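Local coordinates for protein catalase-3 (Neurospora crassa, PDB 4AJ9) that breaks down hydrogen peroxide to oxygen and water at a heme group, in the manner of the long-chain catalases, and so probably protects cells from peroxide damage, at residues R201-H205 with A530-V534; V240-V246 with R622-P626; R335-E341 with F418-R424. One frame throughout, in Å; residues are numbered along the deposited sequence. Where two conformers were deposited one is given.

Contact 1. Residues R201-H205 with A530-V534; sequences RSYRH and ATLRV
The C-terminal domain of this long-chain catalase, a flavodoxin-like fold, meets the catalase core where Arg204 grips Thr531, two residues ahead of the parallel strand 533-537. Arg204 NH2 donates to Thr531 OG1 at 2.9 Å, the oxygen lying 23° out of the guanidinium plane, and NH1 adds a weak bond to the same hydroxyl. The Arg204 chain bends at chi3 (-57°), which turns its end toward the threonine, while its NE is held by Asp258 of helix 254-264. A methionine in place of Arg204 would probably leave both the Thr531 hydroxyl and the Asp258 carboxylate without this mate. Thr531 suits its place because its hydroxyl is a compact acceptor for the arginine; its methyl, CG2, merely lies beside Arg204 NH1. Leu532 offers a purely apolar surface: its CD2 lies 4.0 Å from Arg201 NH2 and 4.3 Å from His205 NE2. The imidazole is steadied at its other nitrogen, ND1, which shares a 2.7 Å hydrogen bond with Ser202 OG. Arg201 and Arg533 cross at about a right angle, their guanidinium planes 61° apart. Acidic partners probably offset these like charges: Asp586 and Asp258 for Arg201, Asp261 for Arg533. One water sits between the two arginines, accepting from Arg201 NH2 in the guanidinium plane and from Arg533 NE at 2.9 Å, and lies within hydrogen-bonding distance of Thr531 O.

Contact 2. Residues V240-V246 with R622-P626; sequences VWEEAQV and RWGKP
Apolar packing between Trp623 and the first turns of helix 241-250 makes up most of this contact, which sets the catalase core against the flavodoxin-like C-terminal domain. The indole lies along the helix, with Glu243 CA above one face and Glu243 CB in a CH-pi contact, 3.9 Å from the centroid of the five-membered ring and 18° off its normal. Farther out, Glu243 CG reaches Trp623 CE3. Around the ring, Glu242 CG comes to 3.6 Å from Trp623 NE1, while Val240 CG2 packs on Trp623 CD1 and Val246 CB on Trp623 CH2. A broad flat ring suits this place, since it spans residues from the N-cap to the second turn, and the branched valines fill in around its two ends.

The charged pairing belongs to Glu243 as well. With CG anti to the backbone N (chi1 177°) and the rest of the chain extended, its carboxylate passes beyond the indole to form a salt bridge from OE2 to Lys625 NZ, modelled at a doubtfully short 2.4 Å; Lys625 NZ also bonds to Phe585 O. The other oxygen, OE1, accepts a hydrogen bond from Val240 N at 3.2 Å, tying the side chain back to the start of its own helix, and is paired with Lys669.

Of the polar links, a water donates both to Glu242 OE2 and, at 3.0 Å, to Arg622 O, in the last residue of helix 612-622. That helix closes in a Schellman motif, with Gly624 accommodating the positive phi of the C-prime position.

Glu243 thus serves two chemistries at once: its methylenes lie against the tryptophan, while its buried carboxylate is matched by two lysines, which would probably favour its charged form.

Contact 3. Residues R335-E341 with F418-R424; sequences RGVDFTE and FFTTPGR
Arg335 begins the contact: Phe419 points its CE1 at the centre of one face of the Arg335 guanidinium, 3.7 Å above it, with the two planes 62° apart. A chain extended from CG to NE carries the arginine this far, where its NH2 pairs with Glu219 and its NH1 bonds to Gly417 O. Val337 turns its side chain away from the 418-424 loop and contributes its carbonyl instead: the O lies 3.3 Å from Phe418 CE1, and one water bridges it to Phe419 O.

Strand 337-338 is a short strand paired with 214-217 in the antiparallel beta-barrel sheet of the catalase core, and its Asp338 reaches toward the loop. Asp338 OD2 takes three hydrogen bonds: from Thr421 OG1 at 2.7 Å on its anti lone pair, from Thr421 N at 2.9 Å from above the carboxylate plane, and, in the conformer of Arg424 described here, one of two, from Arg424 NH1 in a salt bridge. A short acid suits this position, able to hold both the start of the type I turn 421-424 and its last residue. Its OD1 accepts a weak bond from Phe339 N and, through a second water, meets Thr420 OG1, which also bonds to Arg432 of the fourth subunit.

Phe339 O stands over one face of the Arg424 guanidinium, toward the rim of the group and 3.6 Å above the plane, while the phenyl ring packs on Leu345 and Leu349 of helix 343-360. At Glu341 the chain bends at chi2 (80°), bringing OE2 to the edge of that guanidinium, 3.0 Å from Arg424 NE with a weak bond from NH2. The carboxylate and guanidinium planes stand 89° apart; Arg424 NH2 also pairs with Glu43 of the third subunit.

Overall arrangement
From the N terminus, the chain passes through 201-205 and then 240-246, both in the catalase core, before either meets its partner. It continues to 335-341, and 77 residues later the loop 418-424 returns to close contact 3, the first to be completed. The C-terminal domain then closes contact 1 at 530-534 and contact 2 at 622-626. Contacts 1 and 2 therefore cross along the sequence, and contact 3 is nested inside both loops. With centres about 15 Å apart, contacts 1 and 2 join the C-terminal domain to the core, whereas contact 3, about 39 and 46 Å from their centres, ties a short strand of the core sheet to a loop at subunit interfaces.

Contact 1. Residues R201-H205 with A530-V534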
loop_
_atom_site.group_PDB
_atom_site.type_symbol
_atom_site.label_atom_id
_atom_site.label_comp_id
_atom_site.label_asym_id
_atom_site.label_seq_id
_atom_site.Cartn_x
_atom_site.Cartn_y
_atom_site.Cartn_z
ATOM N N ARG C 201 22.668 28.985 11.106
ATOM C CA ARG C 201 21.706 30.020 11.474
ATOM C C ARG C 201 20.420 29.896 10.661
ATOM O O ARG C 201 19.326 30.180 11.162
ATOM C CB ARG C 201 22.346 31.404 11.293
ATOM C CG ARG C 201 21.362 32.550 11.139
ATOM C CD ARG C 201 20.445 32.707 12.362
ATOM N NE ARG C 201 19.652 33.919 12.200
ATOM C CZ ARG C 201 18.570 33.990 11.433
ATOM N NH1 ARG C 201 18.131 32.911 10.793
ATOM N NH2 ARG C 201 17.921 35.137 11.313
ATOM N N SER C 202 20.538 29.458 9.409
ATOM C CA SER C 202 19.355 29.207 8.581
ATOM C C SER C 202 19.746 28.435 7.336
ATOM O O SER C 202 20.936 28.270 7.059
ATOM C CB SER C 202 18.695 30.516 8.163
ATOM O OG SER C 202 19.314 31.043 6.999
ATOM N N TYR C 203 18.744 27.965 6.588
ATOM C CA TYR C 203 18.985 27.297 5.307
ATOM C C TYR C 203 19.657 28.287 4.373
ATOM O O TYR C 203 20.481 27.911 3.537
ATOM C CB TYR C 203 17.669 26.861 4.666
ATOM C CG TYR C 203 16.835 25.866 5.457
ATOM C CD1 TYR C 203 17.423 24.893 6.259
ATOM C CD2 TYR C 203 15.447 25.877 5.348
ATOM C CE1 TYR C 203 16.621 23.965 6.971
ATOM C CE2 TYR C 203 14.664 24.981 6.037
ATOM C CZ TYR C 203 15.248 24.020 6.836
ATOM O OH TYR C 203 14.416 23.143 7.506
ATOM N N ARG C 204 19.293 29.557 4.524
ATOM C CA ARG C 204 19.778 30.618 3.644
ATOM C C ARG C 204 21.253 30.929 3.869
ATOM O O ARG C 204 21.907 31.527 3.006
ATOM C CB ARG C 204 18.940 31.886 3.826
ATOM C CG ARG C 204 17.464 31.689 3.512
ATOM C CD ARG C 204 16.661 32.952 3.767
ATOM N NE ARG C 204 16.802 33.422 5.141
ATOM C CZ ARG C 204 17.313 34.601 5.492
ATOM N NH1 ARG C 204 17.734 35.455 4.568
ATOM N NH2 ARG C 204 17.397 34.927 6.776
ATOM N N HIS C 205 21.769 30.515 5.026
ATOM C CA HIS C 205 23.159 30.754 5.392
ATOM C C HIS C 205 24.008 29.483 5.367
ATOM O O HIS C 205 24.934 29.341 6.172
ATOM C CB HIS C 205 23.240 31.414 6.768
ATOM C CG HIS C 205 22.607 32.770 6.815
ATOM N ND1 HIS C 205 21.263 32.955 7.054
ATOM C CD2 HIS C 205 23.130 34.005 6.623
ATOM C CE1 HIS C 205 20.986 34.246 7.024
ATOM N NE2 HIS C 205 22.100 34.905 6.756
ATOM N N ALA C 530 20.362 42.038 5.562
ATOM C CA ALA C 530 18.948 41.974 5.218
ATOM C C ALA C 530 18.295 40.753 5.867
ATOM O O ALA C 530 18.904 39.684 5.937
ATOM C CB ALA C 530 18.768 41.926 3.715
ATOM N N THR C 531 17.062 40.936 6.342
ATOM C CA THR C 531 16.273 39.897 7.009
ATOM C C THR C 531 16.699 39.571 8.438
ATOM O O THR C 531 15.938 38.941 9.163
ATOM C CB THR C 531 16.241 38.563 6.235
ATOM O OG1 THR C 531 17.440 37.818 6.513
ATOM C CG2 THR C 531 16.104 38.804 4.739
ATOM N N LEU C 532 17.902 39.958 8.849
ATOM C CA LEU C 532 18.324 39.627 10.203
ATOM C C LEU C 532 17.394 40.309 11.221
ATOM O O LEU C 532 16.758 41.324 10.924
ATOM C CB LEU C 532 19.794 39.968 10.453
ATOM C CG LEU C 532 20.786 39.175 9.595
ATOM C CD1 LEU C 532 22.200 39.363 10.107
ATOM C CD2 LEU C 532 20.427 37.693 9.542
ATOM N N ARG C 533 17.322 39.737 12.415
ATOM C CA ARG C 533 16.246 40.035 13.341
ATOM C C ARG C 533 16.743 40.773 14.577
ATOM O O ARG C 533 17.731 40.377 15.198
ATOM C CB ARG C 533 15.546 38.730 13.751
ATOM C CG ARG C 533 14.832 38.041 12.586
ATOM C CD ARG C 533 14.717 36.521 12.781
ATOM N NE ARG C 533 14.058 35.866 11.647
ATOM C CZ ARG C 533 12.747 35.642 11.564
ATOM N NH1 ARG C 533 11.940 36.019 12.553
ATOM N NH2 ARG C 533 12.241 35.039 10.489
ATOM N N VAL C 534 16.041 41.837 14.940
ATOM C CA VAL C 534 16.402 42.607 16.120
ATOM C C VAL C 534 15.246 42.579 17.110
ATOM O O VAL C 534 14.122 42.930 16.766
ATOM C CB VAL C 534 16.737 44.056 15.744
ATOM C CG1 VAL C 534 17.182 44.837 16.969
ATOM C CG2 VAL C 534 17.813 44.075 14.671
HETATM O O HOH W 1 15.744 36.038 9.310
#

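Contact 2. Residues V240-V246 with R622-P626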
loop_
_atom_site.group_PDB
_atom_site.type_symbol
_atom_site.label_atom_id
_atom_site.label_comp_id
_atom_site.label_asym_id
_atom_site.label_seq_id
_atom_site.Cartn_x
_atom_site.Cartn_y
_atom_site.Cartn_z
ATOM N N VAL C 240 25.504 28.943 18.292
ATOM C CA VAL C 240 26.322 28.174 19.229
ATOM C C VAL C 240 25.447 27.076 19.842
ATOM O O VAL C 240 24.223 27.195 19.840
ATOM C CB VAL C 240 26.982 29.072 20.318
ATOM C CG1 VAL C 240 27.922 30.079 19.652
ATOM C CG2 VAL C 240 25.931 29.795 21.153
ATOM N N TRP C 241 26.061 26.002 20.329
ATOM C CA TRP C 241 25.291 24.837 20.772
ATOM C C TRP C 241 24.276 25.155 21.879
ATOM O O TRP C 241 23.099 24.777 21.788
ATOM C CB TRP C 241 26.212 23.686 21.188
ATOM C CG TRP C 241 25.455 22.483 21.668
ATOM C CD1 TRP C 241 25.558 21.885 22.893
ATOM C CD2 TRP C 241 24.446 21.757 20.950
ATOM N NE1 TRP C 241 24.684 20.821 22.974
ATOM C CE2 TRP C 241 23.991 20.724 21.797
ATOM C CE3 TRP C 241 23.886 21.880 19.674
ATOM C CZ2 TRP C 241 23.014 19.807 21.403
ATOM C CZ3 TRP C 241 22.901 20.977 19.286
ATOM C CH2 TRP C 241 22.477 19.953 20.150
ATOM N N GLU C 242 24.728 25.863 22.910
ATOM C CA GLU C 242 23.861 26.224 24.028
ATOM C C GLU C 242 22.643 27.038 23.581
ATOM O O GLU C 242 21.607 26.998 24.224
ATOM C CB GLU C 242 24.645 26.959 25.137
ATOM C CG GLU C 242 25.462 28.156 24.680
ATOM C CD GLU C 242 26.880 27.799 24.241
ATOM O OE1 GLU C 242 27.118 26.649 23.808
ATOM O OE2 GLU C 242 27.760 28.686 24.324
ATOM N N GLU C 243 22.786 27.774 22.482
ATOM C CA GLU C 243 21.700 28.538 21.875
ATOM C C GLU C 243 20.760 27.614 21.109
ATOM O O GLU C 243 19.538 27.655 21.281
ATOM C CB GLU C 243 22.300 29.540 20.892
ATOM C CG GLU C 243 21.317 30.395 20.106
ATOM C CD GLU C 243 22.040 31.336 19.156
ATOM O OE1 GLU C 243 23.215 31.048 18.819
ATOM O OE2 GLU C 243 21.453 32.370 18.766
ATOM N N ALA C 244 21.348 26.798 20.238
ATOM C CA ALA C 244 20.591 25.857 19.408
ATOM C C ALA C 244 19.690 24.950 20.240
ATOM O O ALA C 244 18.595 24.591 19.806
ATOM C CB ALA C 244 21.539 25.019 18.552
ATOM N N GLN C 245 20.140 24.602 21.442
ATOM C CA GLN C 245 19.365 23.728 22.320
ATOM C C GLN C 245 18.100 24.396 22.846
ATOM O O GLN C 245 17.034 23.796 22.842
ATOM C CB GLN C 245 20.206 23.259 23.495
ATOM C CG GLN C 245 21.265 22.250 23.141
ATOM C CD GLN C 245 21.752 21.537 24.369
ATOM O OE1 GLN C 245 22.312 22.155 25.267
ATOM N NE2 GLN C 245 21.500 20.235 24.441
ATOM N N VAL C 246 18.227 25.627 23.321
ATOM C CA VAL C 246 17.062 26.362 23.800
ATOM C C VAL C 246 16.111 26.625 22.640
ATOM O O VAL C 246 14.889 26.521 22.776
ATOM C CB VAL C 246 17.476 27.684 24.470
ATOM C CG1 VAL C 246 16.258 28.544 24.749
ATOM C CG2 VAL C 246 18.269 27.395 25.756
ATOM N N ARG C 622 25.541 36.096 26.108
ATOM C CA ARG C 622 26.337 34.878 26.226
ATOM C C ARG C 622 26.463 34.088 24.925
ATOM O O ARG C 622 27.426 33.358 24.729
ATOM C CB ARG C 622 25.778 33.968 27.316
ATOM C CG ARG C 622 26.732 33.796 28.473
ATOM C CD ARG C 622 26.426 34.744 29.600
ATOM N NE ARG C 622 25.496 34.135 30.538
ATOM C CZ ARG C 622 25.657 34.099 31.858
ATOM N NH1 ARG C 622 26.728 34.637 32.431
ATOM N NH2 ARG C 622 24.736 33.509 32.605
ATOM N N TRP C 623 25.468 34.215 24.058
ATOM C CA TRP C 623 25.460 33.515 22.783
ATOM C C TRP C 623 26.176 34.310 21.690
ATOM O O TRP C 623 26.122 33.953 20.508
ATOM C CB TRP C 623 24.015 33.214 22.388
ATOM C CG TRP C 623 23.354 32.280 23.364
ATOM C CD1 TRP C 623 23.977 31.461 24.260
ATOM C CD2 TRP C 623 21.950 32.073 23.538
ATOM N NE1 TRP C 623 23.044 30.745 24.979
ATOM C CE2 TRP C 623 21.791 31.107 24.556
ATOM C CE3 TRP C 623 20.807 32.609 22.929
ATOM C CZ2 TRP C 623 20.534 30.665 24.981
ATOM C CZ3 TRP C 623 19.555 32.176 23.359
ATOM C CH2 TRP C 623 19.434 31.204 24.367
ATOM N N GLY C 624 26.853 35.383 22.095
ATOM C CA GLY C 624 27.706 36.153 21.201
ATOM C C GLY C 624 27.032 37.153 20.269
ATOM O O GLY C 624 27.659 37.636 19.325
ATOM N N LYS C 625 25.768 37.473 20.526
ATOM C CA LYS C 625 25.032 38.411 19.679
ATOM C C LYS C 625 25.439 39.861 19.947
ATOM O O LYS C 625 25.851 40.202 21.061
ATOM C CB LYS C 625 23.516 38.284 19.905
ATOM C CG LYS C 625 22.952 36.898 19.716
ATOM C CD LYS C 625 21.440 36.870 19.960
ATOM C CE LYS C 625 20.909 35.443 19.976
ATOM N NZ LYS C 625 21.160 34.786 18.652
ATOM N N PRO C 626 25.326 40.718 18.927
ATOM C CA PRO C 626 25.370 42.161 19.188
ATOM C C PRO C 626 24.267 42.506 20.178
ATOM O O PRO C 626 23.112 42.165 19.918
ATOM C CB PRO C 626 25.024 42.782 17.832
ATOM C CG PRO C 626 25.236 41.711 16.831
ATOM C CD PRO C 626 25.072 40.398 17.512
HETATM O O HOH W 2 27.572 30.591 25.901
#

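Contact 3. Residues R335-E341 with F418-R424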
loop_
_atom_site.group_PDB
_atom_site.type_symbol
_atom_site.label_atom_id
_atom_site.label_comp_id
_atom_site.label_asym_id
_atom_site.label_seq_id
_atom_site.Cartn_x
_atom_site.Cartn_y
_atom_site.Cartn_z
ATOM N N ARG C 335 20.887 14.451 -20.315
ATOM C CA ARG C 335 21.949 14.535 -21.315
ATOM C C ARG C 335 22.913 15.652 -20.955
ATOM O O ARG C 335 22.486 16.773 -20.673
ATOM C CB ARG C 335 21.349 14.833 -22.689
ATOM C CG ARG C 335 22.380 14.898 -23.814
ATOM C CD ARG C 335 21.700 15.243 -25.143
ATOM N NE ARG C 335 22.661 15.497 -26.220
ATOM C CZ ARG C 335 22.989 14.611 -27.155
ATOM N NH1 ARG C 335 22.444 13.399 -27.154
ATOM N NH2 ARG C 335 23.866 14.936 -28.096
ATOM N N GLY C 336 24.211 15.356 -20.979
ATOM C CA GLY C 336 25.220 16.334 -20.605
ATOM C C GLY C 336 25.852 16.073 -19.244
ATOM O O GLY C 336 26.854 16.686 -18.888
ATOM N N VAL C 337 25.264 15.159 -18.478
ATOM C CA VAL C 337 25.783 14.814 -17.165
ATOM C C VAL C 337 25.859 13.292 -17.089
ATOM O O VAL C 337 25.032 12.607 -17.695
ATOM C CB VAL C 337 24.846 15.338 -16.046
ATOM C CG1 VAL C 337 25.415 15.033 -14.666
ATOM C CG2 VAL C 337 24.599 16.842 -16.204
ATOM N N ASP C 338 26.853 12.771 -16.367
ATOM C CA ASP C 338 26.988 11.326 -16.153
ATOM C C ASP C 338 27.441 11.010 -14.728
ATOM O O ASP C 338 27.889 11.899 -13.999
ATOM C CB ASP C 338 27.971 10.715 -17.153
ATOM C CG ASP C 338 27.799 9.200 -17.302
ATOM O OD1 ASP C 338 26.799 8.657 -16.792
ATOM O OD2 ASP C 338 28.662 8.551 -17.938
ATOM N N PHE C 339 27.337 9.734 -14.350
ATOM C CA PHE C 339 27.748 9.277 -13.027
ATOM C C PHE C 339 29.234 8.974 -13.006
ATOM O O PHE C 339 29.876 8.903 -14.052
ATOM C CB PHE C 339 26.988 8.005 -12.648
ATOM C CG PHE C 339 25.497 8.143 -12.751
ATOM C CD1 PHE C 339 24.807 8.987 -11.894
ATOM C CD2 PHE C 339 24.786 7.437 -13.714
ATOM C CE1 PHE C 339 23.427 9.125 -11.998
ATOM C CE2 PHE C 339 23.402 7.574 -13.823
ATOM C CZ PHE C 339 22.724 8.418 -12.963
ATOM N N THR C 340 29.778 8.800 -11.808
ATOM C CA THR C 340 31.081 8.171 -11.680
ATOM C C THR C 340 30.959 6.913 -10.847
ATOM O O THR C 340 29.906 6.620 -10.258
ATOM C CB THR C 340 32.140 9.071 -11.028
ATOM O OG1 THR C 340 31.794 9.303 -9.659
ATOM C CG2 THR C 340 32.284 10.403 -11.786
ATOM N N GLU C 341 32.071 6.197 -10.782
ATOM C CA GLU C 341 32.155 4.926 -10.098
ATOM C C GLU C 341 32.339 5.083 -8.588
ATOM O O GLU C 341 32.901 4.209 -7.932
ATOM C CB GLU C 341 33.312 4.110 -10.691
ATOM C CG GLU C 341 33.068 3.629 -12.120
ATOM C CD GLU C 341 33.312 4.703 -13.179
ATOM O OE1 GLU C 341 33.575 5.871 -12.829
ATOM O OE2 GLU C 341 33.246 4.368 -14.377
ATOM N N PHE C 418 19.852 10.622 -23.748
ATOM C CA PHE C 418 20.919 10.456 -22.773
ATOM C C PHE C 418 21.960 9.506 -23.349
ATOM O O PHE C 418 21.640 8.626 -24.147
ATOM C CB PHE C 418 20.378 9.869 -21.469
ATOM C CG PHE C 418 21.443 9.593 -20.458
ATOM C CD1 PHE C 418 21.881 10.598 -19.611
ATOM C CD2 PHE C 418 22.043 8.336 -20.382
ATOM C CE1 PHE C 418 22.895 10.352 -18.685
ATOM C CE2 PHE C 418 23.046 8.082 -19.458
ATOM C CZ PHE C 418 23.467 9.103 -18.601
ATOM N N PHE C 419 23.214 9.679 -22.950
ATOM C CA PHE C 419 24.223 8.681 -23.283
ATOM C C PHE C 419 25.276 8.614 -22.199
ATOM O O PHE C 419 25.665 9.634 -21.615
ATOM C CB PHE C 419 24.840 8.910 -24.677
ATOM C CG PHE C 419 25.574 10.218 -24.828
ATOM C CD1 PHE C 419 24.882 11.394 -25.082
ATOM C CD2 PHE C 419 26.959 10.264 -24.743
ATOM C CE1 PHE C 419 25.550 12.594 -25.226
ATOM C CE2 PHE C 419 27.642 11.469 -24.902
ATOM C CZ PHE C 419 26.936 12.631 -25.147
ATOM N N THR C 420 25.699 7.397 -21.896
ATOM C CA THR C 420 26.767 7.193 -20.932
ATOM C C THR C 420 28.077 7.669 -21.569
ATOM O O THR C 420 28.260 7.517 -22.779
ATOM C CB THR C 420 26.844 5.711 -20.534
ATOM O OG1 THR C 420 25.707 5.379 -19.722
ATOM C CG2 THR C 420 28.111 5.420 -19.757
ATOM N N THR C 421 28.965 8.259 -20.767
ATOM C CA THR C 421 30.248 8.753 -21.275
ATOM C C THR C 421 30.916 7.682 -22.125
ATOM O O THR C 421 31.246 6.607 -21.630
ATOM C CB THR C 421 31.213 9.135 -20.143
ATOM O OG1 THR C 421 30.541 9.976 -19.195
ATOM C CG2 THR C 421 32.423 9.880 -20.715
ATOM N N PRO C 422 31.118 7.973 -23.416
ATOM C CA PRO C 422 31.597 6.922 -24.319
ATOM C C PRO C 422 32.976 6.347 -23.947
ATOM O O PRO C 422 33.260 5.184 -24.251
ATOM C CB PRO C 422 31.631 7.613 -25.698
ATOM C CG PRO C 422 31.493 9.067 -25.437
ATOM C CD PRO C 422 30.804 9.231 -24.119
ATOM N N GLY C 423 33.818 7.130 -23.290
ATOM C CA GLY C 423 35.143 6.637 -22.952
ATOM C C GLY C 423 35.240 5.681 -21.768
ATOM O O GLY C 423 36.283 5.060 -21.548
ATOM N N ARG C 424 34.156 5.546 -21.012
ATOM C CA ARG C 424 34.194 4.760 -19.782
ATOM C C ARG C 424 34.404 3.274 -20.032
ATOM O O ARG C 424 33.793 2.689 -20.927
ATOM C CB ARG C 424 32.941 5.003 -18.939
ATOM C CG ARG C 424 32.908 6.400 -18.321
ATOM C CD ARG C 424 31.623 6.635 -17.556
ATOM N NE ARG C 424 31.496 5.783 -16.371
ATOM C CZ ARG C 424 30.337 5.567 -15.751
ATOM N NH1 ARG C 424 29.232 6.135 -16.221
ATOM N NH2 ARG C 424 30.274 4.782 -14.683
HETATM O O HOH W 3 25.809 11.770 -19.998
HETATM O O HOH W 4 25.756 6.008 -17.261
#